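Local coordinates for protein synthesis inhibitor I (Hordeum vulgare, PDB 4FBB) that is a plant protein synthesis inhibitor by name, belonging to the ribosome-inactivating protein family, at residues T130-G135 against V167-L172. The protein carries 3 engineered substitutions. Numbering follows the deposited sequence.
Sequences TNVALG and VTTLLL. With ADE (adenine), chain E.
Val132 and Leu134 press their methyl groups against one face of the helix carrying Thr168, Thr169 and Leu172, and no hydrogen bond links the two segments. Val132 lies against three helix residues: its CG2 approaches Thr168 CG2 at 3.6 Å, while CG1 also meets Thr169 CG2. Its CB lies 4.0 Å from Leu172 CD1. With CG1 opposite the backbone N (chi1 -171°), both branches face the helix. The Leu134 side chain crosses that of Leu172 at about a right angle, its CD1 reaching Leu172 CB at 3.5 Å. Its other branch, CD2, lies in van der Waals contact with the helix backbone, 3.6 Å from Thr169 O.

The polar atoms of the two threonines are satisfied within their own helix, which leaves their methyls to meet the loop. Thr168 OG1 hydrogen-bonds to Arg164 O, and Thr169 OG1 to Ala166 O. In Thr169 the hydroxyl sits between backbone N and carbonyl carbon (chi1 56°), while CG2 packs near Ala133 O at 3.9 Å.

This is a buried loop-on-helix contact within the ribosome-inactivating protein region. On another side of the helix, Leu171 brings CD2 to 3.6 Å from N1 of adenine. The loop packs on helix 157-179 immediately before its chain enters helix 136-147, whose N-cap is Gly135; Thr169 also touches Ala142 of that helix, Thr168 meets Leu122 of helix 119-122, and Leu170 reaches strand 78-83.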
ATOM      1  N   THR A 130     -12.028  -6.469  -8.986  1.00 39.75           N
ATOM      2  CA  THR A 130     -12.250  -7.910  -8.999  1.00 39.13           C
ATOM      3  C   THR A 130     -12.020  -8.515 -10.385  1.00 41.25           C
ATOM      4  O   THR A 130     -12.336  -9.692 -10.626  1.00 39.02           O
ATOM      5  CB  THR A 130     -13.670  -8.240  -8.526  1.00 40.36           C
ATOM      6  OG1 THR A 130     -14.619  -7.515  -9.323  1.00 41.81           O
ATOM      7  CG2 THR A 130     -13.840  -7.853  -7.067  1.00 35.23           C
ATOM      8  N   ASN A 131     -11.469  -7.703 -11.286  1.00 40.85           N
ATOM      9  CA  ASN A 131     -11.205  -8.121 -12.661  1.00 46.17           C
ATOM     10  C   ASN A 131      -9.707  -8.139 -12.985  1.00 45.66           C
ATOM     11  O   ASN A 131      -9.284  -8.698 -14.004  1.00 45.40           O
ATOM     12  CB  ASN A 131     -11.977  -7.228 -13.648  1.00 47.78           C
ATOM     13  CG  ASN A 131     -11.066  -6.489 -14.618  1.00 52.52           C
ATOM     14  OD1 ASN A 131     -10.874  -6.919 -15.759  1.00 55.15           O
ATOM     15  ND2 ASN A 131     -10.495  -5.376 -14.167  1.00 50.61           N
ATOM     16  N   VAL A 132      -8.907  -7.542 -12.104  1.00 43.52           N
ATOM     17  CA  VAL A 132      -7.463  -7.464 -12.300  1.00 40.17           C
ATOM     18  C   VAL A 132      -6.762  -8.770 -11.913  1.00 41.99           C
ATOM     19  O   VAL A 132      -6.917  -9.266 -10.793  1.00 36.80           O
ATOM     20  CB  VAL A 132      -6.846  -6.323 -11.484  1.00 40.37           C
ATOM     21  CG1 VAL A 132      -5.395  -6.135 -11.869  1.00 39.73           C
ATOM     22  CG2 VAL A 132      -7.625  -5.036 -11.699  1.00 43.58           C
ATOM     23  N   ALA A 133      -5.987  -9.322 -12.840  1.00 43.21           N
ATOM     24  CA  ALA A 133      -5.243 -10.550 -12.571  1.00 37.79           C
ATOM     25  C   ALA A 133      -3.901 -10.232 -11.913  1.00 36.22           C
ATOM     26  O   ALA A 133      -3.141  -9.388 -12.399  1.00 36.33           O
ATOM     27  CB  ALA A 133      -5.034 -11.344 -13.859  1.00 38.03           C
ATOM     28  N   LEU A 134      -3.620 -10.914 -10.805  1.00 38.01           N
ATOM     29  CA  LEU A 134      -2.332 -10.799 -10.128  1.00 36.79           C
ATOM     30  C   LEU A 134      -1.636 -12.162 -10.115  1.00 35.46           C
ATOM     31  O   LEU A 134      -2.276 -13.200 -10.296  1.00 38.99           O
ATOM     32  CB  LEU A 134      -2.526 -10.311  -8.694  1.00 37.25           C
ATOM     33  CG  LEU A 134      -3.389  -9.056  -8.536  1.00 36.81           C
ATOM     34  CD1 LEU A 134      -3.570  -8.754  -7.074  1.00 33.36           C
ATOM     35  CD2 LEU A 134      -2.745  -7.879  -9.251  1.00 36.82           C
ATOM     36  N   GLY A 135      -0.330 -12.154  -9.887  1.00 34.29           N
ATOM     37  CA  GLY A 135       0.451 -13.375  -9.908  1.00 33.75           C
ATOM     38  C   GLY A 135       1.899 -13.055 -10.204  1.00 32.82           C
ATOM     39  O   GLY A 135       2.235 -11.896 -10.444  1.00 36.52           O
ATOM     40  N   VAL A 167       0.375  -0.408 -13.068  1.00 35.40           N
ATOM     41  CA  VAL A 167       0.239   0.270 -11.779  1.00 29.48           C
ATOM     42  C   VAL A 167      -0.859  -0.373 -10.940  1.00 31.58           C
ATOM     43  O   VAL A 167      -0.676  -0.600  -9.745  1.00 36.62           O
ATOM     44  CB  VAL A 167       0.003   1.793 -11.948  1.00 36.15           C
ATOM     45  CG1 VAL A 167      -0.439   2.426 -10.632  1.00 33.39           C
ATOM     46  CG2 VAL A 167       1.282   2.453 -12.447  1.00 33.36           C
ATOM     47  N   THR A 168      -1.981  -0.705 -11.574  1.00 29.42           N
ATOM     48  CA  THR A 168      -3.069  -1.392 -10.879  1.00 31.08           C
ATOM     49  C   THR A 168      -2.591  -2.722 -10.283  1.00 34.31           C
ATOM     50  O   THR A 168      -2.971  -3.085  -9.165  1.00 35.09           O
ATOM     51  CB  THR A 168      -4.261  -1.661 -11.803  1.00 35.21           C
ATOM     52  OG1 THR A 168      -4.691  -0.430 -12.410  1.00 36.76           O
ATOM     53  CG2 THR A 168      -5.417  -2.269 -11.019  1.00 33.54           C
ATOM     54  N   THR A 169      -1.754  -3.437 -11.028  1.00 31.56           N
ATOM     55  CA  THR A 169      -1.220  -4.711 -10.550  1.00 33.52           C
ATOM     56  C   THR A 169      -0.298  -4.525  -9.335  1.00 33.81           C
ATOM     57  O   THR A 169      -0.451  -5.216  -8.330  1.00 32.72           O
ATOM     58  CB  THR A 169      -0.499  -5.491 -11.673  1.00 35.62           C
ATOM     59  OG1 THR A 169       0.521  -4.668 -12.245  1.00 39.25           O
ATOM     60  CG2 THR A 169      -1.481  -5.899 -12.776  1.00 29.39           C
ATOM     61  N   LEU A 170       0.646  -3.591  -9.417  1.00 31.47           N
ATOM     62  CA  LEU A 170       1.571  -3.351  -8.303  1.00 34.38           C
ATOM     63  C   LEU A 170       0.911  -2.756  -7.051  1.00 34.36           C
ATOM     64  O   LEU A 170       1.278  -3.108  -5.930  1.00 32.30           O
ATOM     65  CB  LEU A 170       2.738  -2.456  -8.724  1.00 31.94           C
ATOM     66  CG  LEU A 170       3.633  -2.930  -9.863  1.00 33.93           C
ATOM     67  CD1 LEU A 170       4.833  -2.005 -10.023  1.00 37.70           C
ATOM     68  CD2 LEU A 170       4.091  -4.353  -9.608  1.00 32.23           C
ATOM     69  N   LEU A 171      -0.033  -1.833  -7.239  1.00 36.14           N
ATOM     70  CA  LEU A 171      -0.778  -1.276  -6.112  1.00 32.13           C
ATOM     71  C   LEU A 171      -1.391  -2.413  -5.311  1.00 32.61           C
ATOM     72  O   LEU A 171      -1.376  -2.411  -4.079  1.00 31.63           O
ATOM     73  CB  LEU A 171      -1.898  -0.362  -6.603  1.00 36.06           C
ATOM     74  CG  LEU A 171      -1.528   1.016  -7.137  1.00 38.20           C
ATOM     75  CD1 LEU A 171      -2.796   1.776  -7.493  1.00 33.83           C
ATOM     76  CD2 LEU A 171      -0.725   1.776  -6.105  1.00 36.87           C
ATOM     77  N   LEU A 172      -1.919  -3.397  -6.030  1.00 29.27           N
ATOM     78  CA  LEU A 172      -2.570  -4.524  -5.397  1.00 30.40           C
ATOM     79  C   LEU A 172      -1.554  -5.430  -4.716  1.00 28.33           C
ATOM     80  O   LEU A 172      -1.726  -5.779  -3.552  1.00 24.68           O
ATOM     81  CB  LEU A 172      -3.408  -5.277  -6.422  1.00 34.34           C
ATOM     82  CG  LEU A 172      -4.708  -4.540  -6.725  1.00 32.26           C
ATOM     83  CD1 LEU A 172      -5.353  -5.051  -8.001  1.00 38.22           C
ATOM     84  CD2 LEU A 172      -5.654  -4.690  -5.548  1.00 32.54           C
TER
HETATM   85  N9  ADE E 301      -5.133   3.030  -3.574  1.00 35.61           N
HETATM   86  C8  ADE E 301      -5.827   3.413  -4.687  1.00 40.88           C
HETATM   87  N7  ADE E 301      -5.124   4.154  -5.514  1.00 41.28           N
HETATM   88  C5  ADE E 301      -3.886   4.263  -4.901  1.00 36.95           C
HETATM   89  C6  ADE E 301      -2.688   4.917  -5.254  1.00 37.92           C
HETATM   90  N6  ADE E 301      -2.511   5.640  -6.365  1.00 42.93           N
HETATM   91  N1  ADE E 301      -1.655   4.817  -4.397  1.00 38.57           N
HETATM   92  C2  ADE E 301      -1.790   4.107  -3.267  1.00 34.43           C
HETATM   93  N3  ADE E 301      -2.861   3.452  -2.825  1.00 34.35           N
HETATM   94  C4  ADE E 301      -3.881   3.585  -3.697  1.00 38.29           C